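Local coordinates for protein muconate lactonizing enzyme (Corynebacterium glutamicum, PDB 3I4K) that belongs to the enolase superfamily and joins an N-terminal capping domain to a TIM-barrel domain that holds a magnesium ion, at residues Ser87-Ile92 with Ala109-Met114; Ala117-Arg120 with Pro125-Asp128; Leu170-Gly175 with Ala203-Arg208; Asp232-Leu237 with Val264-Ala269; Asp150-Glu155 with Ala185-Glu190. All blocks are in the same frame, centred on the assembly; numbering follows the deposited sequence.

Contact 1. Residues Ser87-Ile92 with Ala109-Met114; sequences SELAGI and AVDVAM
Leu89 and Ile92 clasp the side chain of Met114, which is selenomethionine in the model. This is a helix-helix contact within the N-terminal domain of the muconate lactonizing enzyme family, between the start of helix 89-99 and the middle of helix 104-121. Met114 bends near its end (chi3 53°), and the bend sets its methyl group against both partners. Its CE lies 3.5 Å from Ile92 CD1 and equally close to the backbone at Leu89 CA. Both pairs are tighter than ordinary carbon contact, so the methyl is closely fitted. Both branches of Ile92 also meet the selenium: Met114 SE is 3.9 Å from Ile92 CD1 and 4.0 Å from Ile92 CG2. Leu89 and Met114 run antiparallel, side by side. Leu89 holds CG opposite its backbone nitrogen (chi1 -174°), which lays CD2 3.9 Å from Met114 CB.

A second shell closes round this apolar group. Leu81 of helix 66-81 touches both Ile92 and Met114, Met93 backs Met114, and His115 and Trp118 line Leu89. Leu89 also packs on Gly131 of the second subunit. Asp111 is the polar neighbour. Its OD1 accepts a hydrogen bond from Leu282 N, at the start of helix 282-294 in the barrel domain. Its OD2 takes a weak one from Leu283 N and stands 4.4 Å from Leu89 CD1.

Contact 2. Residues Ala117-Arg120 with Pro125-Asp128; sequences AWAR and PVRD
Ala119 presses its methyl group onto the backbone of Pro125 and Val126. The chain leaves helix 104-121 of the N-terminal domain, turns within a few residues and folds back on the helix it has just left. The tight part is small. Ala119 CB sits 3.6 Å from Pro125 O and 3.7 Å from Val126 CA, and the two CA atoms of Ala119 and Val126 are 5.2 Å apart. The short alanine side chain lets the backbones come this near. One branch of Val126 joins in. Its CG1 is roughly anti to the backbone N (chi1 154°), which leaves CG2 beside that N and 3.8 Å from Ala119 CB. Pro125 O also accepts a hydrogen bond from Asp128 N at 3.3 Å, which starts the 3-10 turn.

The other side is looser. Pro125 and Arg120 both set out away from the other segment, and both are partly exposed. Pro125 CG lies 3.0 Å above the guanidinium plane of Arg127, nearer its edge than its middle. Arg120 forms a salt bridge through NE with Asp116 OD1.

Helix 308-320 packs on the turn through Gln316, which touches Pro125, Val126 and Arg127. Val126 is tied by backbone hydrogen bonding to Gly359. Trp118 leaves helix 104-121 in another direction and packs on Asp128 of the second subunit. The turn itself leads on to strand 137-144.

Contact 3. Residues Leu170-Gly175 with Ala203-Arg208; sequences LKMGAG and ARWDRR
Gly173 bends the chain with a positive phi (113°) as it passes Arg204 and Trp205, and its CA comes to 5.7 Å from Arg204 CA. At these backbone angles a side chain would collide with the carbonyl O of Met172, which suits glycine here. Its CA also lies 4.3 Å from Trp205 NE1, meeting the indole obliquely. Met172, selenomethionine in the model, touches the benzo ring. Its chain bends at the tip (chi3 73°) and brings CE to 4.2 Å from Trp205 CZ2, again obliquely.

The two loops follow strands 167-171 and 196-200 of the TIM barrel, neighbours in the sheet. Met172 is backbone-bonded to Asp200, a ligand of the magnesium ion, and its side chain lies about 11 Å from the metal. Helix 177-189 packs against both loops: Met172 rests on Val184, Trp205 touches Thr181, and Asp180 OD2 accepts a hydrogen bond from Gly173 N.

A water joins the loops on the polar side of the indole. It sits at the ring edge, in the ring plane, and accepts a hydrogen bond from Trp205 NE1 at 3.2 Å. The same water lies 3.1 Å from Gly175 O, placed to donate to it. Just beyond Trp205, Asp206 takes the N-cap position of helix 207-219. Its side chain caps a backbone N of the helix, and OD1 also bonds Thr209 OG1.

Contact 4. Residues Asp232-Leu237 with Val264-Ala269; sequences DDLETL and VKAQAA
Leu237 lies over the backbone of Ala268, where the first turn of helix 234-244 meets the turn that follows helix 257-266. The two helices are consecutive in the TIM barrel, on either side of strand 247-250 in the chain. The side chain of Leu237 can be followed outward. CB is 3.2 Å from Ala268 O and 4.2 Å from Ala268 CB. CG stands anti to the carbonyl carbon (chi1 -57°), and from there CD1 remains beside the same oxygen, 4.0 Å from Ala268 O. CB and CD1 are thus the atoms that meet Ala268. The outer part of the side chain packs on Val248 of strand 247-250 and on Thr229.

One turn earlier, Leu234 meets two alanine methyls. Its CB is 3.9 Å from Ala268 CB and 4.0 Å from Ala266 CB, and Leu234 O is 3.6 Å from Ala268 CB. Further packing comes from Ala262 and Val263. Small residues let the chain pass close to the helix here.

Gln267, with positive phi, closes helix 257-266 in a Schellman motif. Asp233 caps helix 234-244, and its OD1 accepts from Thr236 N, met from above the carboxylate plane.

A water donates to Leu237 O at 2.8 Å and, more weakly, to Ala268 O. The direct contact is aliphatic carbon against carbon and against carbonyl oxygen. Carbonyls cannot donate to each other, and the water supplies the protons for both.

Contact 5. Residues Asp150-Glu155 with Ala185-Glu190; sequences DVAVAE and AELARE
This is a mainly apolar helix-helix contact between two neighbouring outer helices of the TIM barrel, 149-163 and 177-189. In the chain they lie on either side of strand 167-171, so the contact joins successive beta-alpha units. Leu187 is the central side chain. Its CG is anti to the backbone N (chi1 172°), which carries the fork toward helix 149-163. There CD1 meets Ala152 CB at 3.3 Å, closer than usual for two carbons, so the packing is tight at this point. Val153, next to Ala152 on helix 149-163, flanks Leu187, with Val153 CG2 4.2 Å from Leu187 CG.

Leu187 also touches Leu149 and Ile156 of helix 149-163. Toward the barrel strands it meets Leu197 of strand 196-200, and Ala152 meets Leu144 of strand 137-144.

Outward the contact becomes more exposed. The other branch of Val153 faces Glu190, near the C-terminal end of helix 177-189. The two side chains cross at about a right angle, and Val153 CG1 comes 4.2 Å from Glu190 OE1. Asp150 is a like-charged neighbour, but any repulsion is probably mild, with Asp150 OD1 6.8 Å from Glu190 OE2.

The five contacts fall into two groups. Contacts 1 and 2 share helix 104-121 in the N-terminal domain and touch each other, with Ser87 CB 3.4 Å from Trp118 CZ2. Contacts 3, 4 and 5 lie in the barrel. Contacts 1, 2 and 4 reach the second subunit. Contact 3 meets contact 4 through a probable hydrogen bond of 2.7 Å between Arg207 NH1 and Thr236 OG1. It meets contact 5 where Leu170 CD1 packs on Leu187 CD2 at 3.5 Å. The centres of contacts 1 and 3 are about 36 Å apart. The magnesium ion, held by Asp200, Glu226 and Asp251, lies about 11 Å from the side chains of Met172 and Leu237.

Contact 1. Residues Ser87-Ile92 with Ala109-Met114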
# COMPACT_ATOMS: atom_id res chain seq x y z
N SER A 87 12.01 -12.68 -6.98
CA SER A 87 11.46 -12.55 -5.64
C SER A 87 12.04 -11.32 -4.94
O SER A 87 11.79 -11.09 -3.76
CB SER A 87 11.76 -13.82 -4.82
OG SER A 87 13.15 -13.99 -4.59
N GLU A 88 12.82 -10.54 -5.67
CA GLU A 88 13.41 -9.30 -5.15
C GLU A 88 12.61 -8.14 -5.74
O GLU A 88 13.05 -6.99 -5.70
CB GLU A 88 14.87 -9.15 -5.60
CG GLU A 88 15.86 -10.02 -4.86
CD GLU A 88 17.26 -9.86 -5.40
OE1 GLU A 88 17.79 -8.73 -5.37
OE2 GLU A 88 17.83 -10.87 -5.87
N LEU A 89 11.46 -8.47 -6.30
CA LEU A 89 10.57 -7.52 -6.93
C LEU A 89 10.64 -6.10 -6.34
O LEU A 89 11.16 -5.18 -6.98
CB LEU A 89 9.13 -8.07 -6.87
CG LEU A 89 7.93 -7.40 -7.55
CD1 LEU A 89 8.32 -6.18 -8.35
CD2 LEU A 89 7.26 -8.44 -8.42
N ALA A 90 10.15 -5.94 -5.11
CA ALA A 90 10.16 -4.62 -4.47
C ALA A 90 11.53 -3.93 -4.49
O ALA A 90 11.60 -2.72 -4.73
CB ALA A 90 9.66 -4.73 -3.04
N GLY A 91 12.59 -4.67 -4.24
CA GLY A 91 13.92 -4.07 -4.24
C GLY A 91 14.37 -3.62 -5.62
O GLY A 91 15.03 -2.60 -5.77
N ILE A 92 14.00 -4.40 -6.63
CA ILE A 92 14.37 -4.07 -8.00
C ILE A 92 13.64 -2.80 -8.43
O ILE A 92 14.25 -1.90 -9.00
CB ILE A 92 14.03 -5.24 -8.94
CG1 ILE A 92 14.90 -6.46 -8.57
CG2 ILE A 92 14.24 -4.84 -10.39
CD1 ILE A 92 14.55 -7.72 -9.31
N ALA A 109 5.37 -1.89 -17.01
CA ALA A 109 5.51 -3.13 -17.75
C ALA A 109 6.49 -4.05 -17.04
O ALA A 109 6.21 -5.24 -16.86
CB ALA A 109 5.99 -2.86 -19.17
N VAL A 110 7.62 -3.51 -16.61
CA VAL A 110 8.63 -4.30 -15.91
C VAL A 110 8.03 -4.88 -14.62
O VAL A 110 8.24 -6.06 -14.29
CB VAL A 110 9.87 -3.46 -15.56
CG1 VAL A 110 10.90 -4.33 -14.84
CG2 VAL A 110 10.47 -2.85 -16.81
N ASP A 111 7.28 -4.06 -13.91
CA ASP A 111 6.64 -4.49 -12.67
C ASP A 111 5.67 -5.66 -12.92
O ASP A 111 5.78 -6.69 -12.28
CB ASP A 111 5.89 -3.29 -12.05
CG ASP A 111 5.01 -3.69 -10.87
OD1 ASP A 111 4.01 -4.40 -11.08
OD2 ASP A 111 5.32 -3.28 -9.72
N VAL A 112 4.75 -5.48 -13.86
CA VAL A 112 3.77 -6.53 -14.16
C VAL A 112 4.42 -7.82 -14.66
O VAL A 112 4.00 -8.91 -14.29
CB VAL A 112 2.74 -6.05 -15.19
CG1 VAL A 112 1.86 -7.21 -15.63
CG2 VAL A 112 1.87 -4.96 -14.57
N ALA A 113 5.44 -7.69 -15.51
CA ALA A 113 6.13 -8.86 -16.04
C ALA A 113 6.75 -9.65 -14.89
O ALA A 113 6.68 -10.87 -14.87
CB ALA A 113 7.22 -8.43 -17.02
N MSE A 114 7.33 -8.94 -13.93
CA MSE A 114 7.94 -9.59 -12.78
C MSE A 114 6.91 -10.28 -11.89
O MSE A 114 7.15 -11.37 -11.37
CB MSE A 114 8.75 -8.59 -11.97
CG MSE A 114 10.04 -8.20 -12.65
SE MSE A 114 11.31 -7.42 -11.44
CE MSE A 114 11.33 -8.81 -10.09

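Contact 2. Residues Ala117-Arg120 with Pro125-Asp128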
# COMPACT_ATOMS: atom_id res chain seq x y z
N ALA A 117 5.77 -13.52 -13.82
CA ALA A 117 6.81 -14.54 -13.73
C ALA A 117 6.89 -15.17 -12.34
O ALA A 117 7.11 -16.38 -12.21
CB ALA A 117 8.16 -13.93 -14.11
N TRP A 118 6.71 -14.36 -11.31
CA TRP A 118 6.78 -14.84 -9.92
C TRP A 118 5.52 -15.62 -9.51
O TRP A 118 5.62 -16.70 -8.92
CB TRP A 118 6.99 -13.64 -8.99
CG TRP A 118 7.53 -13.98 -7.63
CD1 TRP A 118 8.11 -15.16 -7.24
CD2 TRP A 118 7.61 -13.11 -6.50
NE1 TRP A 118 8.54 -15.07 -5.94
CE2 TRP A 118 8.25 -13.82 -5.46
CE3 TRP A 118 7.21 -11.78 -6.27
CZ2 TRP A 118 8.49 -13.25 -4.20
CZ3 TRP A 118 7.45 -11.22 -5.02
CH2 TRP A 118 8.09 -11.96 -4.00
N ALA A 119 4.34 -15.09 -9.83
CA ALA A 119 3.10 -15.76 -9.48
C ALA A 119 2.97 -17.12 -10.18
O ALA A 119 2.44 -18.07 -9.61
CB ALA A 119 1.91 -14.87 -9.84
N ARG A 120 3.46 -17.21 -11.42
CA ARG A 120 3.39 -18.48 -12.14
C ARG A 120 4.41 -19.46 -11.55
O ARG A 120 4.13 -20.65 -11.42
CB ARG A 120 3.67 -18.26 -13.64
CG ARG A 120 2.49 -17.63 -14.38
CD ARG A 120 2.84 -17.30 -15.82
NE ARG A 120 1.72 -16.68 -16.53
CZ ARG A 120 0.63 -17.33 -16.92
NH1 ARG A 120 0.51 -18.63 -16.67
NH2 ARG A 120 -0.35 -16.68 -17.52
N PRO A 125 -2.27 -17.08 -8.65
CA PRO A 125 -2.71 -15.93 -9.45
C PRO A 125 -1.83 -14.75 -9.05
O PRO A 125 -1.20 -14.78 -7.99
CB PRO A 125 -4.16 -15.72 -9.00
CG PRO A 125 -4.57 -17.06 -8.45
CD PRO A 125 -3.34 -17.53 -7.74
N VAL A 126 -1.78 -13.70 -9.87
CA VAL A 126 -0.98 -12.54 -9.51
C VAL A 126 -1.56 -11.84 -8.27
O VAL A 126 -0.82 -11.25 -7.48
CB VAL A 126 -0.91 -11.54 -10.67
CG1 VAL A 126 -0.67 -10.13 -10.15
CG2 VAL A 126 0.21 -11.94 -11.63
N ARG A 127 -2.88 -11.92 -8.09
CA ARG A 127 -3.55 -11.28 -6.96
C ARG A 127 -3.14 -11.86 -5.60
O ARG A 127 -3.28 -11.19 -4.57
CB ARG A 127 -5.06 -11.40 -7.10
CG ARG A 127 -5.55 -12.83 -7.15
CD ARG A 127 -7.04 -12.91 -7.23
NE ARG A 127 -7.49 -14.30 -7.24
CZ ARG A 127 -7.38 -15.10 -8.30
NH1 ARG A 127 -6.84 -14.64 -9.42
NH2 ARG A 127 -7.79 -16.36 -8.22
N ASP A 128 -2.67 -13.09 -5.58
CA ASP A 128 -2.26 -13.70 -4.32
C ASP A 128 -0.93 -13.11 -3.86
O ASP A 128 -0.43 -13.44 -2.78
CB ASP A 128 -2.15 -15.22 -4.45
CG ASP A 128 -3.51 -15.90 -4.50
OD1 ASP A 128 -4.55 -15.23 -4.28
OD2 ASP A 128 -3.54 -17.11 -4.77

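Contact 3. Residues Leu170-Gly175 with Ala203-Arg208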
# COMPACT_ATOMS: atom_id res chain seq x y z
N LEU A 170 -18.29 9.14 -22.08
CA LEU A 170 -18.20 9.82 -23.37
C LEU A 170 -16.99 10.74 -23.48
O LEU A 170 -16.90 11.76 -22.77
CB LEU A 170 -19.46 10.65 -23.61
CG LEU A 170 -20.80 9.90 -23.57
CD1 LEU A 170 -21.95 10.88 -23.48
CD2 LEU A 170 -20.91 9.04 -24.80
N LYS A 171 -16.05 10.41 -24.36
CA LYS A 171 -14.87 11.24 -24.55
C LYS A 171 -15.31 12.52 -25.26
O LYS A 171 -16.23 12.51 -26.07
CB LYS A 171 -13.82 10.49 -25.38
CG LYS A 171 -13.10 9.36 -24.62
CD LYS A 171 -12.28 8.46 -25.55
CE LYS A 171 -11.29 7.56 -24.80
NZ LYS A 171 -11.87 6.55 -23.86
N MSE A 172 -14.65 13.64 -24.93
CA MSE A 172 -14.96 14.94 -25.53
C MSE A 172 -13.64 15.66 -25.77
O MSE A 172 -12.57 15.13 -25.48
CB MSE A 172 -15.78 15.80 -24.58
CG MSE A 172 -17.06 15.18 -24.05
SE MSE A 172 -17.95 16.44 -22.85
CE MSE A 172 -18.61 17.71 -24.16
N GLY A 173 -13.72 16.89 -26.27
CA GLY A 173 -12.50 17.65 -26.48
C GLY A 173 -12.14 17.95 -27.91
O GLY A 173 -11.18 18.69 -28.16
N ALA A 174 -12.89 17.38 -28.85
CA ALA A 174 -12.63 17.61 -30.26
C ALA A 174 -13.53 18.71 -30.79
O ALA A 174 -14.75 18.71 -30.55
CB ALA A 174 -12.85 16.32 -31.06
N GLY A 175 -12.93 19.66 -31.49
CA GLY A 175 -13.70 20.74 -32.07
C GLY A 175 -14.31 21.73 -31.09
O GLY A 175 -13.94 21.77 -29.92
N ALA A 203 -8.09 16.61 -20.32
CA ALA A 203 -7.42 17.88 -20.04
C ALA A 203 -7.35 18.84 -21.21
O ALA A 203 -6.54 19.77 -21.17
CB ALA A 203 -6.01 17.61 -19.51
N ARG A 204 -8.18 18.66 -22.23
CA ARG A 204 -8.12 19.54 -23.39
C ARG A 204 -9.05 20.76 -23.41
O ARG A 204 -9.19 21.42 -24.44
CB ARG A 204 -8.26 18.72 -24.68
CG ARG A 204 -7.06 17.77 -24.91
CD ARG A 204 -5.75 18.49 -24.63
NE ARG A 204 -4.56 17.90 -25.24
CZ ARG A 204 -3.97 16.76 -24.86
NH1 ARG A 204 -4.46 16.05 -23.85
NH2 ARG A 204 -2.87 16.36 -25.48
N TRP A 205 -9.70 21.07 -22.29
CA TRP A 205 -10.53 22.27 -22.21
C TRP A 205 -9.80 23.16 -21.22
O TRP A 205 -9.20 22.65 -20.27
CB TRP A 205 -11.92 21.97 -21.65
CG TRP A 205 -12.97 21.73 -22.69
CD1 TRP A 205 -12.78 21.47 -24.02
CD2 TRP A 205 -14.38 21.69 -22.47
NE1 TRP A 205 -13.99 21.27 -24.64
CE2 TRP A 205 -14.99 21.40 -23.71
CE3 TRP A 205 -15.19 21.87 -21.34
CZ2 TRP A 205 -16.37 21.28 -23.85
CZ3 TRP A 205 -16.57 21.75 -21.49
CH2 TRP A 205 -17.15 21.46 -22.73
N ASP A 206 -9.83 24.48 -21.43
CA ASP A 206 -9.18 25.36 -20.47
C ASP A 206 -10.17 25.60 -19.34
O ASP A 206 -11.35 25.25 -19.45
CB ASP A 206 -8.69 26.68 -21.09
CG ASP A 206 -9.80 27.52 -21.73
OD1 ASP A 206 -10.98 27.37 -21.38
OD2 ASP A 206 -9.47 28.36 -22.60
N ARG A 207 -9.70 26.17 -18.24
CA ARG A 207 -10.55 26.43 -17.09
C ARG A 207 -11.79 27.22 -17.43
O ARG A 207 -12.90 26.82 -17.07
CB ARG A 207 -9.76 27.16 -16.01
CG ARG A 207 -10.60 27.65 -14.85
CD ARG A 207 -9.83 28.70 -14.04
NE ARG A 207 -10.67 29.38 -13.06
CZ ARG A 207 -10.85 28.92 -11.82
NH1 ARG A 207 -10.25 27.80 -11.46
NH2 ARG A 207 -11.60 29.58 -10.95
N ARG A 208 -11.64 28.34 -18.14
CA ARG A 208 -12.80 29.15 -18.47
C ARG A 208 -13.85 28.38 -19.25
O ARG A 208 -15.04 28.47 -18.97
CB ARG A 208 -12.41 30.40 -19.26
CG ARG A 208 -13.56 31.40 -19.38
CD ARG A 208 -13.46 32.22 -20.66
NE ARG A 208 -13.64 31.40 -21.85
CZ ARG A 208 -14.81 31.00 -22.34
NH1 ARG A 208 -15.94 31.35 -21.73
NH2 ARG A 208 -14.86 30.25 -23.43
O HOH W 1 -14.69 20.06 -27.47

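Contact 4. Residues Asp232-Leu237 with Val264-Ala269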
# COMPACT_ATOMS: atom_id res chain seq x y z
N ASP A 232 -2.20 19.89 -14.16
CA ASP A 232 -1.59 20.68 -13.10
C ASP A 232 -2.54 21.56 -12.29
O ASP A 232 -2.22 21.92 -11.15
CB ASP A 232 -0.50 21.57 -13.69
CG ASP A 232 -1.04 22.50 -14.76
OD1 ASP A 232 -0.78 22.24 -15.95
OD2 ASP A 232 -1.73 23.49 -14.41
N ASP A 233 -3.69 21.89 -12.85
CA ASP A 233 -4.63 22.81 -12.19
C ASP A 233 -5.63 22.13 -11.26
O ASP A 233 -6.81 21.98 -11.60
CB ASP A 233 -5.37 23.61 -13.26
CG ASP A 233 -6.04 24.86 -12.71
OD1 ASP A 233 -5.97 25.11 -11.49
OD2 ASP A 233 -6.65 25.61 -13.53
N LEU A 234 -5.17 21.75 -10.08
CA LEU A 234 -6.05 21.08 -9.13
C LEU A 234 -7.14 22.03 -8.62
O LEU A 234 -8.27 21.61 -8.38
CB LEU A 234 -5.25 20.50 -7.95
CG LEU A 234 -4.09 19.58 -8.33
CD1 LEU A 234 -3.50 18.97 -7.06
CD2 LEU A 234 -4.57 18.48 -9.28
N GLU A 235 -6.80 23.31 -8.48
CA GLU A 235 -7.77 24.28 -7.97
C GLU A 235 -8.98 24.39 -8.89
O GLU A 235 -10.11 24.60 -8.43
CB GLU A 235 -7.10 25.65 -7.79
CG GLU A 235 -6.26 25.76 -6.50
CD GLU A 235 -5.51 27.09 -6.39
OE1 GLU A 235 -6.07 28.13 -6.75
OE2 GLU A 235 -4.35 27.08 -5.94
N THR A 236 -8.76 24.23 -10.18
CA THR A 236 -9.86 24.29 -11.13
C THR A 236 -10.79 23.08 -11.03
O THR A 236 -12.01 23.21 -11.17
CB THR A 236 -9.31 24.44 -12.56
OG1 THR A 236 -8.88 25.80 -12.73
CG2 THR A 236 -10.36 24.11 -13.59
N LEU A 237 -10.24 21.89 -10.78
CA LEU A 237 -11.08 20.70 -10.64
C LEU A 237 -12.01 20.90 -9.45
O LEU A 237 -13.19 20.53 -9.49
CB LEU A 237 -10.23 19.45 -10.42
CG LEU A 237 -9.17 19.12 -11.47
CD1 LEU A 237 -8.48 17.83 -11.09
CD2 LEU A 237 -9.80 18.99 -12.86
N VAL A 264 -5.75 15.01 -2.73
CA VAL A 264 -6.44 14.89 -1.44
C VAL A 264 -6.39 16.22 -0.70
O VAL A 264 -7.40 16.70 -0.19
CB VAL A 264 -5.80 13.78 -0.56
CG1 VAL A 264 -6.27 13.92 0.90
CG2 VAL A 264 -6.17 12.42 -1.10
N LYS A 265 -5.20 16.81 -0.63
CA LYS A 265 -5.04 18.09 0.05
C LYS A 265 -5.80 19.23 -0.63
O LYS A 265 -6.22 20.17 0.03
CB LYS A 265 -3.57 18.47 0.14
CG LYS A 265 -2.71 17.62 1.05
CD LYS A 265 -1.30 18.19 1.04
CE LYS A 265 -0.29 17.27 1.68
NZ LYS A 265 1.09 17.80 1.44
N ALA A 266 -5.96 19.17 -1.94
CA ALA A 266 -6.66 20.24 -2.65
C ALA A 266 -8.17 19.98 -2.78
O ALA A 266 -8.89 20.82 -3.30
CB ALA A 266 -6.06 20.43 -4.02
N GLN A 267 -8.62 18.82 -2.30
CA GLN A 267 -10.02 18.40 -2.37
C GLN A 267 -10.44 18.59 -3.80
O GLN A 267 -11.52 19.09 -4.09
CB GLN A 267 -10.89 19.26 -1.45
CG GLN A 267 -10.43 19.28 0.00
CD GLN A 267 -11.43 19.93 0.93
OE1 GLN A 267 -12.01 20.97 0.60
NE2 GLN A 267 -11.63 19.34 2.10
N ALA A 268 -9.56 18.16 -4.70
CA ALA A 268 -9.76 18.32 -6.14
C ALA A 268 -10.62 17.30 -6.87
O ALA A 268 -11.01 17.54 -8.02
CB ALA A 268 -8.37 18.41 -6.82
N ALA A 269 -10.93 16.18 -6.21
CA ALA A 269 -11.73 15.14 -6.87
C ALA A 269 -12.30 14.08 -5.94
O ALA A 269 -11.64 13.64 -4.99
CB ALA A 269 -10.90 14.46 -7.95
O HOH W 2 -13.55 18.42 -7.70

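Contact 5. Residues Asp150-Glu155 with Ala185-Glu190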
# COMPACT_ATOMS: atom_id res chain seq x y z
N ASP A 150 -25.84 10.53 -33.25
CA ASP A 150 -26.59 9.35 -33.67
C ASP A 150 -25.79 8.06 -33.49
O ASP A 150 -26.32 7.05 -33.04
CB ASP A 150 -27.02 9.50 -35.14
CG ASP A 150 -27.91 10.71 -35.36
OD1 ASP A 150 -27.52 11.84 -34.97
OD2 ASP A 150 -29.00 10.55 -35.95
N VAL A 151 -24.52 8.10 -33.88
CA VAL A 151 -23.66 6.93 -33.76
C VAL A 151 -23.50 6.54 -32.28
O VAL A 151 -23.55 5.36 -31.93
CB VAL A 151 -22.26 7.21 -34.35
CG1 VAL A 151 -21.40 5.97 -34.28
CG2 VAL A 151 -22.39 7.69 -35.78
N ALA A 152 -23.31 7.54 -31.43
CA ALA A 152 -23.14 7.31 -30.00
C ALA A 152 -24.37 6.66 -29.38
O ALA A 152 -24.26 5.61 -28.72
CB ALA A 152 -22.84 8.62 -29.30
N VAL A 153 -25.53 7.27 -29.59
CA VAL A 153 -26.78 6.73 -29.05
C VAL A 153 -26.99 5.31 -29.53
O VAL A 153 -27.48 4.45 -28.80
CB VAL A 153 -27.99 7.57 -29.50
CG1 VAL A 153 -29.27 6.95 -28.94
CG2 VAL A 153 -27.85 9.00 -29.03
N ALA A 154 -26.61 5.06 -30.78
CA ALA A 154 -26.76 3.73 -31.36
C ALA A 154 -25.84 2.74 -30.66
O ALA A 154 -26.25 1.62 -30.33
CB ALA A 154 -26.43 3.78 -32.86
N GLU A 155 -24.59 3.15 -30.44
CA GLU A 155 -23.61 2.28 -29.79
C GLU A 155 -23.98 1.98 -28.34
O GLU A 155 -23.69 0.89 -27.84
CB GLU A 155 -22.22 2.92 -29.84
CG GLU A 155 -21.14 1.98 -29.37
CD GLU A 155 -19.76 2.56 -29.54
OE1 GLU A 155 -19.48 3.12 -30.62
OE2 GLU A 155 -18.95 2.44 -28.60
N ALA A 185 -25.03 16.73 -24.28
CA ALA A 185 -26.27 17.05 -23.58
C ALA A 185 -27.43 16.33 -24.25
O ALA A 185 -28.26 15.71 -23.58
CB ALA A 185 -26.51 18.55 -23.59
N GLU A 186 -27.48 16.39 -25.58
CA GLU A 186 -28.54 15.76 -26.36
C GLU A 186 -28.52 14.25 -26.20
O GLU A 186 -29.57 13.61 -26.11
CB GLU A 186 -28.41 16.13 -27.85
CG GLU A 186 -28.95 17.52 -28.19
CD GLU A 186 -28.76 17.90 -29.66
OE1 GLU A 186 -29.09 17.09 -30.55
OE2 GLU A 186 -28.28 19.03 -29.93
N LEU A 187 -27.33 13.68 -26.15
CA LEU A 187 -27.21 12.24 -25.98
C LEU A 187 -27.69 11.86 -24.59
O LEU A 187 -28.22 10.77 -24.39
CB LEU A 187 -25.76 11.81 -26.18
CG LEU A 187 -25.41 10.36 -25.86
CD1 LEU A 187 -24.14 9.99 -26.60
CD2 LEU A 187 -25.22 10.19 -24.36
N ALA A 188 -27.51 12.77 -23.64
CA ALA A 188 -27.91 12.54 -22.26
C ALA A 188 -29.43 12.55 -22.11
O ALA A 188 -29.98 11.84 -21.27
CB ALA A 188 -27.29 13.60 -21.35
N ARG A 189 -30.10 13.34 -22.92
CA ARG A 189 -31.56 13.41 -22.85
C ARG A 189 -32.19 12.14 -23.40
O ARG A 189 -33.34 11.83 -23.10
CB ARG A 189 -32.07 14.62 -23.63
CG ARG A 189 -31.80 15.93 -22.93
CD ARG A 189 -32.23 17.12 -23.75
NE ARG A 189 -31.83 18.38 -23.12
CZ ARG A 189 -30.58 18.67 -22.77
NH1 ARG A 189 -29.61 17.79 -22.98
NH2 ARG A 189 -30.30 19.84 -22.21
N GLU A 190 -31.43 11.40 -24.20
CA GLU A 190 -31.93 10.17 -24.79
C GLU A 190 -31.44 8.90 -24.12
O GLU A 190 -31.82 7.80 -24.51
CB GLU A 190 -31.54 10.10 -26.27
CG GLU A 190 -32.16 11.17 -27.14
CD GLU A 190 -31.91 10.90 -28.61
OE1 GLU A 190 -32.31 9.82 -29.08
OE2 GLU A 190 -31.31 11.76 -29.28